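Local coordinates for interferon gamma (Paralichthys olivaceus, PDB 6F1E), which acts as a homodimeric type II interferon cytokine that binds interferon gamma receptor 1 and activates macrophages and neutrophils, at residues E102-T105 and Q111-L114; K34-G39 and M45-G50. All coordinates share one frame; numbering follows the deposited sequence.

Contact 1: E102-T105 and Q111-L114; sequences ELRT and QSKL
R104 and S112 meet at the corner between two consecutive helices of the interferon gamma helical fold, helix 89-107 and helix 109-122, where the chain makes a brief break and sets off in a new direction. The touch is small, 74 Å² summed over both sides, and made by one pair of side chains; the CA atoms of R104 and S112 still stand 7.8 Å apart, so the long arginine has to span most of the gap. Its chain is bent at chi2 (-127°) and chi3 (-71°), which swings the guanidinium along the corner and brings NH2 to the serine. R104 NH2 donates to S112 OG at 3.1 Å, but the N-H...O angle is only 124° and the oxygen lies obliquely to the guanidinium plane, so this bond is weak.

Each group has a firmer partner elsewhere. R104 NH1 forms a salt bridge with E56 on helix 41-64, which ties the corner to that helix and probably fixes the position of the guanidinium. S112 OG is also hydrogen-bonded to the carbonyl oxygen of F108, one helical turn back; the hydroxyl thus joins the residue just before its own helix to the arginine of the preceding one. Arginine suits this place because one flat head can serve two helices at once, and serine because a short hydroxyl fits close to the backbone. One step back along the arginine, the aliphatic chain also approaches the hydroxyl, R104 CD lying 3.7 Å from S112 OG.

Contact 2: K34-G39 and M45-G50; sequences KEPLSG and MLFMGG
P36 and F47 join the N-terminal end of helix 41-64 to the loop that leads into it, part of the all-helical interferon gamma fold. The loop bends through a type I beta turn from K34 to L37, with the backbone bond L37 N to K34 O (3.2 Å), and this turn presents P36 and L37 side by side to the helix.

The tight part is a CH-pi contact. P36 CB sits over the centre of the F47 ring, 3.6 Å from the centroid and 8° off the ring normal, while P36 CG continues across the same face toward the CE1-CZ side, 3.8 Å from F47 CZ. The phenylalanine reaches out with CG anti to its backbone N (chi1 -177°). Proline suits the place because its rigid, compact ring offers CH groups to an aromatic face, and its phi of -74° is compatible with the turn. L37 adds a second grip: its CD1 comes to the ring edge, 3.9 Å from F47 CD2, and its branched end also packs against the methionine methyl. The flexible M48 chain, bent at chi2 and chi3, can bring that methyl round to the leucine. F47 and M48 are buried, and their outer contacts include L121 and M142 of the second subunit, so the helix side of this patch also packs against that subunit.

The other side of the loop is looser and polar. E35 and S38 are exposed and make no contact with the helix segment. The first bond of the K34 side chain leads away from it; the residue makes a cation-pi interaction with W141 of the second subunit. By contrast, the packed side extends to the methionine tip, where M48 CE lies 3.7 Å from L37 CD1.

Overall arrangement
Following the chain from the N terminus, contact 2 comes first: loop 34-39 folds back on the first turns of helix 41-64, closing a short loop of five intervening residues. Helix 41-64 then runs on, the chain returns in helix 89-107, and contact 1 closes a second short loop where that helix gives way to helix 109-122. The two are in series, neither nested nor crossed, with centres 14 Å apart. They meet through helix 41-64: Q111 packs on M45, L114 on L46, and R104 CD approaches the carbonyl oxygen of G49. Both also touch the second subunit, so these local closures border the intertwined dimer.

Contact 1: E102-T105 and Q111-L114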
# COMPACT_ATOMS: atom_id res chain seq x y z
N GLU A 102 2.94 2.17 20.18
CA GLU A 102 4.29 1.92 20.72
C GLU A 102 5.05 0.82 19.95
O GLU A 102 6.25 0.95 19.69
CB GLU A 102 4.24 1.55 22.23
CG GLU A 102 3.77 2.70 23.12
CD GLU A 102 3.56 2.28 24.57
OE1 GLU A 102 3.73 1.05 24.91
OE2 GLU A 102 3.24 3.21 25.37
N LEU A 103 4.35 -0.25 19.58
CA LEU A 103 5.02 -1.34 18.86
C LEU A 103 5.44 -0.87 17.45
O LEU A 103 6.54 -1.17 16.95
CB LEU A 103 4.10 -2.56 18.79
CG LEU A 103 4.65 -3.81 18.11
CD1 LEU A 103 5.96 -4.29 18.69
CD2 LEU A 103 3.66 -4.92 18.28
N ARG A 104 4.57 -0.08 16.84
CA ARG A 104 4.82 0.45 15.50
C ARG A 104 6.05 1.32 15.52
O ARG A 104 7.01 1.09 14.77
CB ARG A 104 3.65 1.30 15.01
CG ARG A 104 2.74 0.58 14.04
CD ARG A 104 2.58 1.38 12.76
NE ARG A 104 1.76 2.56 13.01
CZ ARG A 104 1.57 3.52 12.12
NH1 ARG A 104 0.79 4.54 12.45
NH2 ARG A 104 2.12 3.47 10.91
N THR A 105 6.00 2.32 16.39
CA THR A 105 7.09 3.25 16.55
C THR A 105 8.41 2.55 16.88
O THR A 105 9.42 2.79 16.22
CB THR A 105 6.71 4.29 17.57
OG1 THR A 105 5.60 5.03 17.04
CG2 THR A 105 7.87 5.19 17.83
N GLN A 111 9.36 0.32 8.04
CA GLN A 111 8.22 -0.20 7.33
C GLN A 111 7.16 0.89 7.19
O GLN A 111 6.56 1.03 6.13
CB GLN A 111 7.66 -1.41 8.03
CG GLN A 111 8.52 -2.65 7.93
CD GLN A 111 9.74 -2.69 8.85
OE1 GLN A 111 9.89 -1.86 9.75
NE2 GLN A 111 10.61 -3.65 8.62
N SER A 112 6.91 1.65 8.25
CA SER A 112 5.99 2.78 8.17
C SER A 112 6.38 3.80 7.09
O SER A 112 5.49 4.44 6.48
CB SER A 112 5.91 3.50 9.53
OG SER A 112 5.09 2.81 10.43
N LYS A 113 7.69 3.97 6.91
CA LYS A 113 8.27 4.94 5.97
C LYS A 113 7.89 4.55 4.55
O LYS A 113 7.31 5.36 3.80
CB LYS A 113 9.81 4.97 6.12
CG LYS A 113 10.50 6.28 5.72
CD LYS A 113 11.97 6.28 6.19
CE LYS A 113 12.14 6.58 7.69
NZ LYS A 113 13.21 5.79 8.37
N LEU A 114 8.19 3.29 4.22
CA LEU A 114 7.86 2.69 2.93
C LEU A 114 6.38 2.75 2.70
O LEU A 114 5.93 3.29 1.71
CB LEU A 114 8.34 1.23 2.82
CG LEU A 114 8.09 0.48 1.48
CD1 LEU A 114 8.31 1.32 0.23
CD2 LEU A 114 8.98 -0.75 1.38

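Contact 2: K34-G39 and M45-G50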
# COMPACT_ATOMS: atom_id res chain seq x y z
N LYS A 34 -4.15 -14.01 6.88
CA LYS A 34 -2.85 -14.54 7.29
C LYS A 34 -1.97 -15.01 6.12
O LYS A 34 -0.81 -15.35 6.32
CB LYS A 34 -3.00 -15.70 8.27
CG LYS A 34 -3.68 -15.32 9.57
CD LYS A 34 -3.67 -16.48 10.56
CE LYS A 34 -4.46 -16.14 11.81
NZ LYS A 34 -4.34 -17.23 12.82
N GLU A 35 -2.52 -15.00 4.90
CA GLU A 35 -1.82 -15.51 3.70
C GLU A 35 -0.50 -14.75 3.40
O GLU A 35 0.51 -15.38 3.07
CB GLU A 35 -2.73 -15.51 2.44
CG GLU A 35 -4.07 -16.26 2.56
CD GLU A 35 -5.18 -15.68 1.67
OE1 GLU A 35 -5.38 -14.43 1.66
OE2 GLU A 35 -5.88 -16.49 1.01
N PRO A 36 -0.51 -13.40 3.54
CA PRO A 36 0.73 -12.68 3.26
C PRO A 36 1.83 -12.80 4.30
O PRO A 36 2.87 -12.16 4.12
CB PRO A 36 0.26 -11.22 3.14
CG PRO A 36 -1.19 -11.31 2.79
CD PRO A 36 -1.64 -12.46 3.64
N LEU A 37 1.63 -13.60 5.36
CA LEU A 37 2.71 -14.02 6.27
C LEU A 37 3.37 -15.34 5.82
O LEU A 37 3.53 -16.29 6.59
CB LEU A 37 2.24 -14.13 7.74
CG LEU A 37 1.72 -12.87 8.45
CD1 LEU A 37 2.49 -11.61 8.06
CD2 LEU A 37 0.24 -12.66 8.18
N SER A 38 3.75 -15.37 4.55
CA SER A 38 4.71 -16.32 4.02
C SER A 38 5.74 -15.51 3.25
O SER A 38 5.67 -14.27 3.20
CB SER A 38 4.00 -17.33 3.13
OG SER A 38 2.87 -17.85 3.80
N GLY A 39 6.72 -16.19 2.66
CA GLY A 39 7.78 -15.50 1.94
C GLY A 39 8.69 -14.81 2.93
O GLY A 39 8.67 -15.15 4.13
N MET A 45 7.38 -8.38 7.64
CA MET A 45 7.49 -7.14 8.40
C MET A 45 6.67 -6.02 7.79
O MET A 45 6.10 -5.19 8.50
CB MET A 45 8.95 -6.71 8.55
CG MET A 45 9.72 -7.49 9.61
SD MET A 45 9.21 -7.12 11.31
CE MET A 45 9.72 -5.41 11.51
N LEU A 46 6.60 -5.99 6.48
CA LEU A 46 5.94 -4.88 5.79
C LEU A 46 4.43 -5.03 5.90
O LEU A 46 3.68 -4.06 6.20
CB LEU A 46 6.40 -4.86 4.32
CG LEU A 46 5.96 -3.66 3.49
CD1 LEU A 46 5.83 -2.34 4.24
CD2 LEU A 46 6.98 -3.51 2.38
N PHE A 47 3.96 -6.25 5.65
CA PHE A 47 2.56 -6.52 5.73
C PHE A 47 2.09 -6.27 7.18
O PHE A 47 1.09 -5.55 7.40
CB PHE A 47 2.24 -7.93 5.24
CG PHE A 47 0.76 -8.22 5.25
CD1 PHE A 47 -0.07 -7.64 4.30
CD2 PHE A 47 0.18 -9.00 6.27
CE1 PHE A 47 -1.44 -7.85 4.34
CE2 PHE A 47 -1.18 -9.21 6.30
CZ PHE A 47 -1.99 -8.63 5.32
N MET A 48 2.82 -6.83 8.15
CA MET A 48 2.52 -6.64 9.59
C MET A 48 2.50 -5.20 10.02
O MET A 48 1.64 -4.81 10.83
CB MET A 48 3.50 -7.37 10.50
CG MET A 48 2.97 -8.57 11.27
SD MET A 48 1.26 -8.48 11.88
CE MET A 48 0.65 -9.56 10.59
N GLY A 49 3.46 -4.41 9.52
CA GLY A 49 3.49 -2.97 9.74
C GLY A 49 2.22 -2.31 9.22
O GLY A 49 1.71 -1.36 9.83
N GLY A 50 1.73 -2.82 8.08
CA GLY A 50 0.48 -2.37 7.50
C GLY A 50 -0.74 -2.69 8.32
O GLY A 50 -1.66 -1.84 8.45